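Local coordinates for DUF3845 domain-containing protein (Bacteroides thetaiotaomicron VPI-5482, PDB 3GF6) that is a putative lipoprotein of unknown function, built as an all-beta sandwich whose family is grouped with the C1q/TNF-like jelly-roll folds, at residues T53-F59 / L83-Y89; L123-D127 / R169-T173; A136-F142 / Q187-F193; V153-K157 / D175-D179. All blocks are in the same frame, centred on the assembly; numbering follows the deposited sequence.

Contact 1: T53-F59 / L83-Y89; sequences TLGKLTF and LTMSLGY. With EDO (1,2-ethanediol), chain E.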
loop_
_atom_site.group_PDB
_atom_site.type_symbol
_atom_site.label_atom_id
_atom_site.label_comp_id
_atom_site.label_asym_id
_atom_site.label_seq_id
_atom_site.Cartn_x
_atom_site.Cartn_y
_atom_site.Cartn_z
ATOM N N THR A 53 7.732 0.406 -25.405
ATOM C CA THR A 53 9.070 0.835 -25.008
ATOM C C THR A 53 9.548 -0.077 -23.877
ATOM O O THR A 53 8.797 -0.369 -22.933
ATOM C CB THR A 53 9.023 2.291 -24.520
ATOM O OG1 THR A 53 8.493 3.136 -25.559
ATOM C CG2 THR A 53 10.412 2.807 -24.062
ATOM N N LEU A 54 10.793 -0.508 -23.995
ATOM C CA LEU A 54 11.380 -1.417 -23.035
ATOM C C LEU A 54 11.894 -0.666 -21.818
ATOM O O LEU A 54 12.355 0.482 -21.903
ATOM C CB LEU A 54 12.573 -2.147 -23.668
ATOM C CG LEU A 54 12.282 -2.891 -24.962
ATOM C CD1 LEU A 54 13.538 -3.564 -25.484
ATOM C CD2 LEU A 54 11.161 -3.899 -24.757
ATOM N N GLY A 55 11.851 -1.360 -20.704
ATOM C CA GLY A 55 12.753 -1.091 -19.586
ATOM C C GLY A 55 12.189 -0.529 -18.288
ATOM O O GLY A 55 12.951 -0.339 -17.337
ATOM N N LYS A 56 10.904 -0.218 -18.242
ATOM C CA LYS A 56 10.318 0.389 -17.045
ATOM C C LYS A 56 8.858 -0.002 -16.845
ATOM O O LYS A 56 8.068 0.041 -17.787
ATOM C CB LYS A 56 10.423 1.909 -17.183
ATOM C CG LYS A 56 10.065 2.717 -15.970
ATOM C CD LYS A 56 10.390 4.193 -16.337
ATOM C CE LYS A 56 9.627 5.223 -15.560
ATOM N NZ LYS A 56 9.787 6.552 -16.320
ATOM N N LEU A 57 8.532 -0.376 -15.618
ATOM C CA LEU A 57 7.145 -0.662 -15.219
ATOM C C LEU A 57 6.831 -0.010 -13.872
ATOM O O LEU A 57 7.319 -0.470 -12.825
ATOM C CB LEU A 57 6.930 -2.168 -15.153
ATOM C CG LEU A 57 7.177 -2.990 -16.424
ATOM C CD1 LEU A 57 7.260 -4.480 -16.039
ATOM C CD2 LEU A 57 6.083 -2.747 -17.453
ATOM N N THR A 58 5.991 1.014 -13.909
ATOM C CA THR A 58 5.572 1.755 -12.700
ATOM C C THR A 58 4.134 1.337 -12.392
ATOM O O THR A 58 3.240 1.457 -13.261
ATOM C CB THR A 58 5.670 3.240 -12.911
ATOM O OG1 THR A 58 6.976 3.562 -13.421
ATOM C CG2 THR A 58 5.402 3.943 -11.572
ATOM N N PHE A 59 3.898 0.822 -11.178
ATOM C CA PHE A 59 2.559 0.359 -10.807
ATOM C C PHE A 59 2.317 0.424 -9.345
ATOM O O PHE A 59 3.269 0.562 -8.558
ATOM C CB PHE A 59 2.254 -1.055 -11.348
ATOM C CG PHE A 59 3.262 -2.088 -10.976
ATOM C CD1 PHE A 59 3.222 -2.748 -9.748
ATOM C CD2 PHE A 59 4.273 -2.403 -11.848
ATOM C CE1 PHE A 59 4.234 -3.696 -9.429
ATOM C CE2 PHE A 59 5.243 -3.348 -11.532
ATOM C CZ PHE A 59 5.204 -4.001 -10.337
ATOM N N LEU A 83 -3.129 -4.938 -8.900
ATOM C CA LEU A 83 -2.061 -4.127 -9.477
ATOM C C LEU A 83 -2.622 -3.270 -10.611
ATOM O O LEU A 83 -3.327 -3.773 -11.513
ATOM C CB LEU A 83 -1.009 -5.081 -10.042
ATOM C CG LEU A 83 0.257 -4.575 -10.732
ATOM C CD1 LEU A 83 1.355 -5.622 -10.638
ATOM C CD2 LEU A 83 0.047 -4.076 -12.215
ATOM N N THR A 84 -2.222 -2.015 -10.621
ATOM C CA THR A 84 -2.688 -1.040 -11.591
ATOM C C THR A 84 -1.481 -0.316 -12.134
ATOM O O THR A 84 -0.719 0.226 -11.361
ATOM C CB THR A 84 -3.623 0.011 -10.917
ATOM O OG1 THR A 84 -4.777 -0.641 -10.386
ATOM C CG2 THR A 84 -4.099 1.054 -11.964
HETATM N N MSE A 85 -1.332 -0.274 -13.467
HETATM C CA MSE A 85 -0.283 0.532 -14.077
HETATM C C MSE A 85 -0.465 2.043 -13.923
HETATM O O MSE A 85 -1.593 2.555 -13.886
HETATM C CB MSE A 85 -0.211 0.251 -15.561
HETATM C CG MSE A 85 0.052 -1.214 -15.941
HETATM SE SE MSE A 85 1.668 -1.988 -15.209
HETATM C CE MSE A 85 2.973 -0.754 -15.995
ATOM N N SER A 86 0.671 2.743 -13.877
ATOM C CA SER A 86 0.672 4.202 -13.938
ATOM C C SER A 86 0.207 4.650 -15.300
ATOM O O SER A 86 -0.017 3.835 -16.218
ATOM C CB SER A 86 2.057 4.778 -13.647
ATOM O OG SER A 86 2.910 4.681 -14.757
ATOM N N LEU A 87 0.046 5.965 -15.448
ATOM C CA LEU A 87 -0.572 6.506 -16.673
ATOM C C LEU A 87 0.260 6.243 -17.936
ATOM O O LEU A 87 -0.292 6.087 -19.043
ATOM C CB LEU A 87 -0.809 7.992 -16.533
ATOM C CG LEU A 87 -2.036 8.401 -15.723
ATOM C CD1 LEU A 87 -1.910 9.912 -15.360
ATOM C CD2 LEU A 87 -3.295 8.129 -16.491
ATOM N N GLY A 88 1.575 6.187 -17.790
ATOM C CA GLY A 88 2.424 5.749 -18.901
ATOM C C GLY A 88 3.879 5.569 -18.538
ATOM O O GLY A 88 4.271 5.751 -17.382
ATOM N N TYR A 89 4.684 5.240 -19.546
ATOM C CA TYR A 89 6.067 4.982 -19.338
ATOM C C TYR A 89 6.756 6.187 -18.722
ATOM O O TYR A 89 7.640 6.031 -17.863
ATOM C CB TYR A 89 6.702 4.599 -20.688
ATOM C CG TYR A 89 8.122 4.120 -20.625
ATOM C CD1 TYR A 89 9.174 5.019 -20.538
ATOM C CD2 TYR A 89 8.430 2.757 -20.742
ATOM C CE1 TYR A 89 10.487 4.584 -20.512
ATOM C CE2 TYR A 89 9.739 2.315 -20.724
ATOM C CZ TYR A 89 10.770 3.224 -20.617
ATOM O OH TYR A 89 12.064 2.750 -20.585
HETATM C C1 EDO E . 13.374 1.186 -26.155
HETATM O O1 EDO E . 12.305 0.301 -26.310
HETATM C C2 EDO E . 13.509 1.929 -27.460
HETATM O O2 EDO E . 12.915 3.209 -27.280
HETATM O O HOH W 1 5.914 5.711 -15.159
#
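Thr53 meets Tyr89 in the loops flanking an antiparallel strand pair, 56-62 with 82-85, of a beta-sandwich sheet. The chain beyond Met85 loops back along the segment 53-59. CG2 of Thr53 lies over one face of the Tyr89 ring, 3.7 Å from its centroid, a CH-pi contact. The hydroxyl of Thr53 turns elsewhere, to Asp51. Leu54 gives its carbonyl: Tyr89 OH donates to Leu54 O at 2.6 Å, from 30° outside the carbonyl plane. The backbone N of Leu54 binds a 1,2-ethanediol, probably from the crystallisation liquor. Lys56 takes the opposite face of the tyrosine ring with CB. Its chain then runs extended past the ring, and NZ donates to Tyr89 O at 2.7 Å, in the carbonyl plane. The ring is thus sandwiched between Thr53 and Lys56, while its hydroxyl is bonded at the rim. Leu57 CD2 touches the methyl CE of Met85, a selenomethionine, at 4.0 Å. Thr58 O accepts a hydrogen bond from Ser86 N at 2.9 Å, and a water joins Thr58 OG1 to Gly88 O. Thr58 OG1 also bonds Asn195 of the neighbouring strand 187-198. Phe59 pairs with Met85 as a non-hydrogen-bonded antiparallel pair. The Met85 chain bends at chi2 and chi3, and SE reaches the Phe59 ring obliquely in a Met-aromatic contact. With CG between the backbone N and the carbonyl carbon (chi1 54°), that ring lies against Leu83, which covers one face with its CD1 3.5 Å from Phe59 CD1.

Contact 2: L123-D127 / R169-T173; sequences LVSGD and RRTCT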
loop_
_atom_site.group_PDB
_atom_site.type_symbol
_atom_site.label_atom_id
_atom_site.label_comp_id
_atom_site.label_asym_id
_atom_site.label_seq_id
_atom_site.Cartn_x
_atom_site.Cartn_y
_atom_site.Cartn_z
ATOM N N LEU A 123 7.744 -10.329 -5.681
ATOM C CA LEU A 123 8.684 -11.012 -6.583
ATOM C C LEU A 123 8.473 -10.641 -8.042
ATOM O O LEU A 123 7.383 -10.905 -8.595
ATOM C CB LEU A 123 8.537 -12.551 -6.498
ATOM C CG LEU A 123 8.556 -13.193 -5.121
ATOM C CD1 LEU A 123 7.130 -13.191 -4.533
ATOM C CD2 LEU A 123 9.169 -14.659 -5.169
ATOM N N VAL A 124 9.532 -10.126 -8.693
ATOM C CA VAL A 124 9.590 -10.112 -10.167
ATOM C C VAL A 124 9.922 -11.484 -10.702
ATOM O O VAL A 124 10.516 -12.309 -9.986
ATOM C CB VAL A 124 10.653 -9.126 -10.752
ATOM C CG1 VAL A 124 10.640 -7.854 -10.010
ATOM C CG2 VAL A 124 12.053 -9.741 -10.728
ATOM N N SER A 125 9.540 -11.752 -11.953
ATOM C CA SER A 125 9.785 -13.072 -12.536
ATOM C C SER A 125 11.052 -13.015 -13.344
ATOM O O SER A 125 11.327 -12.002 -13.994
ATOM C CB SER A 125 8.615 -13.547 -13.414
ATOM O OG SER A 125 7.458 -13.725 -12.605
ATOM N N GLY A 126 11.815 -14.109 -13.305
ATOM C CA GLY A 126 13.009 -14.231 -14.145
ATOM C C GLY A 126 14.117 -13.280 -13.701
ATOM O O GLY A 126 14.120 -12.820 -12.547
ATOM N N ASP A 127 15.039 -12.979 -14.617
ATOM C CA ASP A 127 16.287 -12.247 -14.281
ATOM C C ASP A 127 16.568 -10.981 -15.095
ATOM O O ASP A 127 17.669 -10.456 -15.052
ATOM C CB ASP A 127 17.480 -13.183 -14.413
ATOM C CG ASP A 127 17.576 -13.790 -15.775
ATOM O OD1 ASP A 127 17.217 -13.098 -16.756
ATOM O OD2 ASP A 127 18.000 -14.961 -15.868
ATOM N N ARG A 169 17.776 -7.733 -5.994
ATOM C CA ARG A 169 16.542 -6.929 -5.866
ATOM C C ARG A 169 15.431 -7.402 -6.812
ATOM O O ARG A 169 14.655 -6.599 -7.370
ATOM C CB ARG A 169 16.852 -5.428 -6.068
ATOM C CG ARG A 169 17.677 -4.867 -4.920
ATOM C CD ARG A 169 18.046 -3.421 -5.190
ATOM N NE ARG A 169 16.861 -2.565 -5.235
ATOM C CZ ARG A 169 16.461 -1.704 -4.294
ATOM N NH1 ARG A 169 17.118 -1.552 -3.139
ATOM N NH2 ARG A 169 15.383 -0.951 -4.531
ATOM N N ARG A 170 15.336 -8.720 -6.948
ATOM C CA ARG A 170 14.179 -9.347 -7.602
ATOM C C ARG A 170 13.034 -9.586 -6.631
ATOM O O ARG A 170 11.910 -9.794 -7.067
ATOM C CB ARG A 170 14.571 -10.677 -8.245
ATOM C CG ARG A 170 15.457 -10.520 -9.503
ATOM C CD ARG A 170 16.194 -11.796 -9.810
ATOM N NE ARG A 170 17.285 -11.562 -10.757
ATOM C CZ ARG A 170 18.249 -12.437 -11.030
ATOM N NH1 ARG A 170 18.289 -13.615 -10.411
ATOM N NH2 ARG A 170 19.205 -12.123 -11.908
ATOM N N THR A 171 13.335 -9.625 -5.331
ATOM C CA THR A 171 12.334 -9.868 -4.300
ATOM C C THR A 171 12.480 -8.914 -3.136
ATOM O O THR A 171 13.576 -8.407 -2.855
ATOM C CB THR A 171 12.384 -11.327 -3.744
ATOM O OG1 THR A 171 13.602 -11.548 -3.028
ATOM C CG2 THR A 171 12.289 -12.330 -4.855
ATOM N N CYS A 172 11.357 -8.622 -2.500
ATOM C CA CYS A 172 11.335 -7.860 -1.280
ATOM C C CYS A 172 10.350 -8.544 -0.345
ATOM O O CYS A 172 9.138 -8.623 -0.662
ATOM C CB CYS A 172 10.922 -6.408 -1.539
ATOM S SG CYS A 172 10.963 -5.369 -0.046
ATOM N N THR A 173 10.872 -8.998 0.807
ATOM C CA THR A 173 10.117 -9.761 1.811
ATOM C C THR A 173 9.912 -8.855 2.995
ATOM O O THR A 173 10.891 -8.329 3.549
ATOM C CB THR A 173 10.899 -11.026 2.211
ATOM O OG1 THR A 173 11.220 -11.762 1.027
ATOM C CG2 THR A 173 10.136 -11.908 3.189
#
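Arg170 meets Val124 and Asp127 with its side chain and bonds segment 123-127 through its carbonyl. Val124 N donates to Arg170 O at 2.9 Å, close to the direction of the C=O bond. Leu123 CA also approaches that oxygen as a CA-H...O contact, at 3.5 Å. The arginine chain is extended from CG to NE (chi2 160°, chi3 -165°), which carries it past Val124 and Gly126 as far as Asp127. Val124 CG2 packs on Arg170 CB at 3.7 Å, the two side chains crossing at about a right angle. Further out, Arg170 CD passes Gly126 O. The guanidinium then lies with one face against Asp127 CB, which is 3.2 Å from NH2 and offset toward the rim. No salt bridge forms here: with chi1 at 57° the carboxylate leads away, and Asp127 OD2 stays 5.0 Å from Arg170 NH2. Arg170 also makes a cation-pi contact with Phe168. Leu123 and Thr171 form an antiparallel non-hydrogen-bonded pair. Thr171 turns its methyl to the leucine, with CG2 3.8 Å from Leu123 CG. Asp166 OD1 accepts a hydrogen bond from Thr171 N. This is the end of an antiparallel strand pair, 112-123 with 171-183, at the surface of the beta sandwich.

Contact 3: A136-F142 / Q187-F193; sequences AQLASLF and QLYFNLF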
loop_
_atom_site.group_PDB
_atom_site.type_symbol
_atom_site.label_atom_id
_atom_site.label_comp_id
_atom_site.label_asym_id
_atom_site.label_seq_id
_atom_site.Cartn_x
_atom_site.Cartn_y
_atom_site.Cartn_z
ATOM N N ALA A 136 5.389 1.042 1.109
ATOM C CA ALA A 136 4.024 0.928 1.645
ATOM C C ALA A 136 3.644 2.254 2.277
ATOM O O ALA A 136 4.470 2.899 2.943
ATOM C CB ALA A 136 3.886 -0.245 2.662
ATOM N N GLN A 137 2.421 2.695 2.016
ATOM C CA GLN A 137 1.979 3.970 2.537
ATOM C C GLN A 137 0.527 4.004 2.982
ATOM O O GLN A 137 -0.372 3.562 2.271
ATOM C CB GLN A 137 2.211 5.053 1.487
ATOM C CG GLN A 137 1.891 6.434 1.949
ATOM C CD GLN A 137 2.624 7.457 1.132
ATOM O OE1 GLN A 137 3.755 7.786 1.448
ATOM N NE2 GLN A 137 1.990 7.964 0.063
ATOM N N LEU A 138 0.350 4.522 4.198
ATOM C CA LEU A 138 -0.966 4.852 4.760
ATOM C C LEU A 138 -1.000 6.370 4.846
ATOM O O LEU A 138 -0.109 6.962 5.428
ATOM C CB LEU A 138 -1.099 4.266 6.144
ATOM C CG LEU A 138 -2.418 4.394 6.851
ATOM C CD1 LEU A 138 -3.416 3.446 6.087
ATOM C CD2 LEU A 138 -2.260 4.082 8.398
ATOM N N ALA A 139 -2.043 6.973 4.281
ATOM C CA ALA A 139 -2.127 8.411 4.073
ATOM C C ALA A 139 -3.563 8.857 3.837
ATOM O O ALA A 139 -4.406 8.064 3.411
ATOM C CB ALA A 139 -1.248 8.825 2.874
ATOM N N SER A 140 -3.826 10.131 4.090
ATOM C CA SER A 140 -5.119 10.743 3.744
ATOM C C SER A 140 -5.137 11.361 2.330
ATOM O O SER A 140 -6.108 11.974 1.979
ATOM C CB SER A 140 -5.515 11.753 4.813
ATOM O OG SER A 140 -4.667 12.875 4.717
ATOM N N LEU A 141 -4.032 11.237 1.568
ATOM C CA LEU A 141 -3.931 11.609 0.150
ATOM C C LEU A 141 -3.363 10.423 -0.626
ATOM O O LEU A 141 -2.689 9.579 -0.032
ATOM C CB LEU A 141 -3.003 12.807 -0.029
ATOM C CG LEU A 141 -3.473 14.082 0.686
ATOM C CD1 LEU A 141 -2.397 15.153 0.586
ATOM C CD2 LEU A 141 -4.827 14.568 0.090
ATOM N N PHE A 142 -3.633 10.381 -1.926
ATOM C CA PHE A 142 -3.076 9.378 -2.817
ATOM C C PHE A 142 -1.775 9.868 -3.450
ATOM O O PHE A 142 -1.753 10.897 -4.110
ATOM C CB PHE A 142 -4.109 8.993 -3.911
ATOM C CG PHE A 142 -3.675 7.854 -4.755
ATOM C CD1 PHE A 142 -2.822 8.035 -5.821
ATOM C CD2 PHE A 142 -4.046 6.536 -4.400
ATOM C CE1 PHE A 142 -2.360 6.933 -6.567
ATOM C CE2 PHE A 142 -3.607 5.432 -5.144
ATOM C CZ PHE A 142 -2.762 5.638 -6.228
ATOM N N GLN A 187 -10.612 10.705 3.462
ATOM C CA GLN A 187 -10.424 9.412 2.843
ATOM C C GLN A 187 -9.062 8.872 3.275
ATOM O O GLN A 187 -8.121 9.641 3.387
ATOM C CB GLN A 187 -10.490 9.525 1.309
ATOM C CG GLN A 187 -11.804 10.084 0.813
ATOM C CD GLN A 187 -11.801 10.299 -0.689
ATOM O OE1 GLN A 187 -12.382 9.501 -1.424
ATOM N NE2 GLN A 187 -11.183 11.396 -1.148
ATOM N N LEU A 188 -8.997 7.563 3.534
ATOM C CA LEU A 188 -7.780 6.864 3.953
ATOM C C LEU A 188 -7.318 5.906 2.841
ATOM O O LEU A 188 -8.101 5.055 2.355
ATOM C CB LEU A 188 -8.057 6.085 5.242
ATOM C CG LEU A 188 -6.868 5.459 5.977
ATOM C CD1 LEU A 188 -5.952 6.542 6.541
ATOM C CD2 LEU A 188 -7.392 4.511 7.108
ATOM N N TYR A 189 -6.033 6.012 2.508
ATOM C CA TYR A 189 -5.409 5.221 1.439
ATOM C C TYR A 189 -4.360 4.283 2.030
ATOM O O TYR A 189 -3.607 4.698 2.914
ATOM C CB TYR A 189 -4.759 6.127 0.392
ATOM C CG TYR A 189 -5.746 7.111 -0.236
ATOM C CD1 TYR A 189 -6.017 8.350 0.355
ATOM C CD2 TYR A 189 -6.434 6.779 -1.387
ATOM C CE1 TYR A 189 -6.933 9.236 -0.199
ATOM C CE2 TYR A 189 -7.365 7.693 -1.967
ATOM C CZ TYR A 189 -7.619 8.894 -1.354
ATOM O OH TYR A 189 -8.520 9.786 -1.916
ATOM N N PHE A 190 -4.330 3.048 1.531
ATOM C CA PHE A 190 -3.300 2.038 1.929
ATOM C C PHE A 190 -2.869 1.288 0.696
ATOM O O PHE A 190 -3.672 0.591 0.073
ATOM C CB PHE A 190 -3.835 1.150 3.046
ATOM C CG PHE A 190 -2.839 0.199 3.640
ATOM C CD1 PHE A 190 -1.527 0.597 3.960
ATOM C CD2 PHE A 190 -3.244 -1.103 3.964
ATOM C CE1 PHE A 190 -0.614 -0.322 4.534
ATOM C CE2 PHE A 190 -2.345 -2.009 4.515
ATOM C CZ PHE A 190 -1.033 -1.616 4.793
ATOM N N ASN A 191 -1.618 1.536 0.285
ATOM C CA ASN A 191 -1.103 1.063 -0.991
ATOM C C ASN A 191 0.375 0.731 -0.938
ATOM O O ASN A 191 1.088 1.162 -0.029
ATOM C CB ASN A 191 -1.269 2.099 -2.116
ATOM C CG ASN A 191 -2.700 2.510 -2.345
ATOM O OD1 ASN A 191 -3.412 1.981 -3.247
ATOM N ND2 ASN A 191 -3.148 3.469 -1.554
ATOM N N LEU A 192 0.809 -0.054 -1.918
ATOM C CA LEU A 192 2.213 -0.135 -2.307
ATOM C C LEU A 192 2.410 0.651 -3.605
ATOM O O LEU A 192 1.575 0.587 -4.530
ATOM C CB LEU A 192 2.683 -1.565 -2.554
ATOM C CG LEU A 192 2.624 -2.562 -1.399
ATOM C CD1 LEU A 192 3.140 -3.950 -1.865
ATOM C CD2 LEU A 192 3.434 -2.086 -0.242
ATOM N N PHE A 193 3.504 1.387 -3.673
ATOM C CA PHE A 193 3.944 2.073 -4.884
ATOM C C PHE A 193 5.288 1.476 -5.319
ATOM O O PHE A 193 6.196 1.334 -4.471
ATOM C CB PHE A 193 4.030 3.595 -4.613
ATOM C CG PHE A 193 2.685 4.231 -4.375
ATOM C CD1 PHE A 193 1.857 4.571 -5.426
ATOM C CD2 PHE A 193 2.269 4.534 -3.113
ATOM C CE1 PHE A 193 0.617 5.086 -5.212
ATOM C CE2 PHE A 193 1.034 5.088 -2.887
ATOM C CZ PHE A 193 0.218 5.426 -3.951
#
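Ala136 to Ala139 pair with Tyr189 to Leu192 through four backbone hydrogen bonds. Gln137 and Asn191 exchange two, as do Ala139 and Tyr189. The shortest is Tyr189 N to Ala139 O, at 2.8 Å. CA-H...O contacts lie between these bonds, such as Leu138 CA to Tyr189 O at 3.2 Å. Apolar contacts fill the face that carries Ala136, Leu138, Phe190 and Leu192. Ala136 CB is tight against Leu192 CD2, at 3.5 Å. Leu138 CD1 touches both Leu188 CG and Phe190 CB. This face turns to strand 112-123 of the other sheet, where Leu118, Leu116 and Val114 meet it. Aromatic contacts gather on the opposite face, where the chain has left the strand and Phe142 folds back. Phe142 CG is anti to its backbone N (chi1 -173°), placing the ring within reach of both Tyr189 and Phe193. Its edge approaches the face of Tyr189 in an offset edge-to-face pair, with planes at 78°. Phe142 CB also lies over that face, 4.2 Å from the centroid. Phe193 turns its edge to one face of Phe142, the centroids 5.2 Å apart. Met60 of strand 56-62 touches both Phe142 and Phe193. An antiparallel pair with one face in the core and an aromatic cluster on the other is here an inner part of a beta-sandwich sheet.

Contact 4: V153-K157 / D175-D179; sequences VFMCK and DITYD. With EDO (1,2-ethanediol), chain G.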
loop_
_atom_site.group_PDB
_atom_site.type_symbol
_atom_site.label_atom_id
_atom_site.label_comp_id
_atom_site.label_asym_id
_atom_site.label_seq_id
_atom_site.Cartn_x
_atom_site.Cartn_y
_atom_site.Cartn_z
ATOM N N VAL A 153 0.590 12.122 5.332
ATOM C CA VAL A 153 1.229 10.807 5.305
ATOM C C VAL A 153 1.402 10.303 6.733
ATOM O O VAL A 153 2.126 10.904 7.554
ATOM C CB VAL A 153 2.560 10.838 4.528
ATOM C CG1 VAL A 153 3.321 9.536 4.712
ATOM C CG2 VAL A 153 2.276 11.002 3.040
ATOM N N PHE A 154 0.700 9.208 7.029
ATOM C CA PHE A 154 0.648 8.639 8.389
ATOM C C PHE A 154 1.736 7.568 8.590
ATOM O O PHE A 154 2.324 7.451 9.664
ATOM C CB PHE A 154 -0.746 8.050 8.687
ATOM C CG PHE A 154 -1.886 9.049 8.560
ATOM C CD1 PHE A 154 -1.726 10.381 8.916
ATOM C CD2 PHE A 154 -3.110 8.651 8.001
ATOM C CE1 PHE A 154 -2.779 11.293 8.771
ATOM C CE2 PHE A 154 -4.148 9.556 7.848
ATOM C CZ PHE A 154 -3.983 10.869 8.232
HETATM N N MSE A 155 1.982 6.780 7.535
HETATM C CA MSE A 155 2.977 5.722 7.558
HETATM C C MSE A 155 3.574 5.639 6.176
HETATM O O MSE A 155 2.865 5.591 5.157
HETATM C CB MSE A 155 2.392 4.348 7.935
HETATM C CG MSE A 155 3.441 3.269 8.236
HETATM SE SE MSE A 155 2.820 1.471 7.839
HETATM C CE MSE A 155 2.809 1.533 5.870
ATOM N N CYS A 156 4.893 5.623 6.131
ATOM C CA CYS A 156 5.598 5.445 4.866
ATOM C C CYS A 156 6.840 4.613 5.146
ATOM O O CYS A 156 7.722 5.045 5.882
ATOM C CB CYS A 156 5.987 6.802 4.242
ATOM S SG CYS A 156 6.747 6.636 2.612
ATOM N N LYS A 157 6.891 3.424 4.571
ATOM C CA LYS A 157 8.002 2.496 4.744
ATOM C C LYS A 157 8.476 2.011 3.386
ATOM O O LYS A 157 7.771 1.268 2.667
ATOM C CB LYS A 157 7.660 1.323 5.673
ATOM C CG LYS A 157 7.502 1.745 7.148
ATOM C CD LYS A 157 6.918 0.664 8.005
ATOM C CE LYS A 157 6.532 1.230 9.405
ATOM N NZ LYS A 157 7.638 1.831 10.242
ATOM N N ASP A 175 7.471 -7.446 6.622
ATOM C CA ASP A 175 6.593 -7.744 7.736
ATOM C C ASP A 175 6.601 -6.508 8.625
ATOM O O ASP A 175 7.471 -6.355 9.482
ATOM C CB ASP A 175 7.075 -8.986 8.493
ATOM C CG ASP A 175 6.083 -9.453 9.575
ATOM O OD1 ASP A 175 5.043 -8.783 9.765
ATOM O OD2 ASP A 175 6.346 -10.506 10.235
ATOM N N ILE A 176 5.680 -5.590 8.344
ATOM C CA ILE A 176 5.632 -4.281 8.998
ATOM C C ILE A 176 4.332 -4.169 9.773
ATOM O O ILE A 176 3.297 -4.794 9.448
ATOM C CB ILE A 176 5.799 -3.072 8.001
ATOM C CG1 ILE A 176 4.655 -3.070 6.970
ATOM C CG2 ILE A 176 7.186 -3.141 7.374
ATOM C CD1 ILE A 176 4.463 -1.784 6.178
ATOM N N THR A 177 4.384 -3.380 10.818
ATOM C CA THR A 177 3.175 -3.074 11.584
ATOM C C THR A 177 3.051 -1.566 11.819
ATOM O O THR A 177 4.042 -0.823 11.786
ATOM C CB THR A 177 3.170 -3.778 12.939
ATOM O OG1 THR A 177 4.305 -3.355 13.711
ATOM C CG2 THR A 177 3.160 -5.262 12.756
ATOM N N TYR A 178 1.821 -1.123 12.041
ATOM C CA TYR A 178 1.524 0.272 12.369
ATOM C C TYR A 178 0.388 0.284 13.378
ATOM O O TYR A 178 -0.580 -0.474 13.246
ATOM C CB TYR A 178 1.210 1.062 11.093
ATOM C CG TYR A 178 0.801 2.516 11.303
ATOM C CD1 TYR A 178 1.752 3.545 11.371
ATOM C CD2 TYR A 178 -0.534 2.878 11.463
ATOM C CE1 TYR A 178 1.375 4.865 11.529
ATOM C CE2 TYR A 178 -0.923 4.232 11.649
ATOM C CZ TYR A 178 0.033 5.216 11.702
ATOM O OH TYR A 178 -0.373 6.534 11.883
ATOM N N ASP A 179 0.543 1.101 14.404
ATOM C CA ASP A 179 -0.397 1.172 15.511
ATOM C C ASP A 179 -0.380 2.566 16.137
ATOM O O ASP A 179 0.383 2.858 17.057
ATOM C CB ASP A 179 -0.012 0.070 16.499
ATOM C CG ASP A 179 -1.011 -0.136 17.624
ATOM O OD1 ASP A 179 -2.054 0.544 17.739
ATOM O OD2 ASP A 179 -0.697 -1.027 18.450
HETATM C C1 EDO G . -0.334 -3.313 14.789
HETATM O O1 EDO G . 0.045 -4.572 14.222
HETATM C C2 EDO G . 0.187 -3.295 16.229
HETATM O O2 EDO G . -0.901 -3.454 17.139
#
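Strands 153-157 and 175-179 run nearly antiparallel at 165°, but their axes stay 8.9 Å apart and no hydrogen bond joins them, because they belong to the two facing sheets of the sandwich. A classic beta bulge, Phe154 and Met155 facing Leu138, brings two consecutive residues toward Tyr178. Phe154 presents CB to the tyrosine hydroxyl, and its carbonyl O comes 3.3 Å from Tyr178 CE1. Met155, a selenomethionine, slides past Tyr178 in the opposite direction. Its CG meets Tyr178 CD1 at 3.6 Å, and SE stands obliquely to the ring, 5.0 Å from the centroid, as a Met-aromatic contact. A bend at chi3 (71°) carries CE on to Ile176 CD1, at 3.7 Å. Ile176 also takes the aliphatic part of Lys157: CG2 is 3.9 Å from Lys157 CD, the two side chains running past each other. The polar ends are held elsewhere. Lys157 NZ forms salt bridges with Asp14 and Glu16, and Tyr178 OH bonds the carbonyl of Arg17. At the far side of strand 175-179, Asp179 OD2 accepts a hydrogen bond from O2 of a 1,2-ethanediol, and its OD1 pairs with Lys115. The join between the sheets is therefore made mostly by apolar and Met-aromatic contacts, while the ammonium of Lys157 and the hydroxyl of Tyr178 find their partners around strand 14-16.

How the contacts relate
Contacts 1, 3 and 4 all reach one sheet, in which strands 56-62, 187-198, 129-139 and 153-158 are successive neighbours. Contact 4 crosses from it to the other sheet, and contact 2 lies at the end of a strand pair there. Contacts 3 and 4 have centres about 10 Å apart and touch directly, Ala136 N to Lys157 O being 2.9 Å, a probable hydrogen bond. Contact 4 is nested in the loop closed by contact 3. Contacts 2 and 4 share strand 171-183, with centres about 22 Å apart. The centres of contacts 1 and 4 are about 25 Å apart, across the chain's centre. The function is unknown and no site is assigned; the 1,2-ethanediols are probably crystallisation additives.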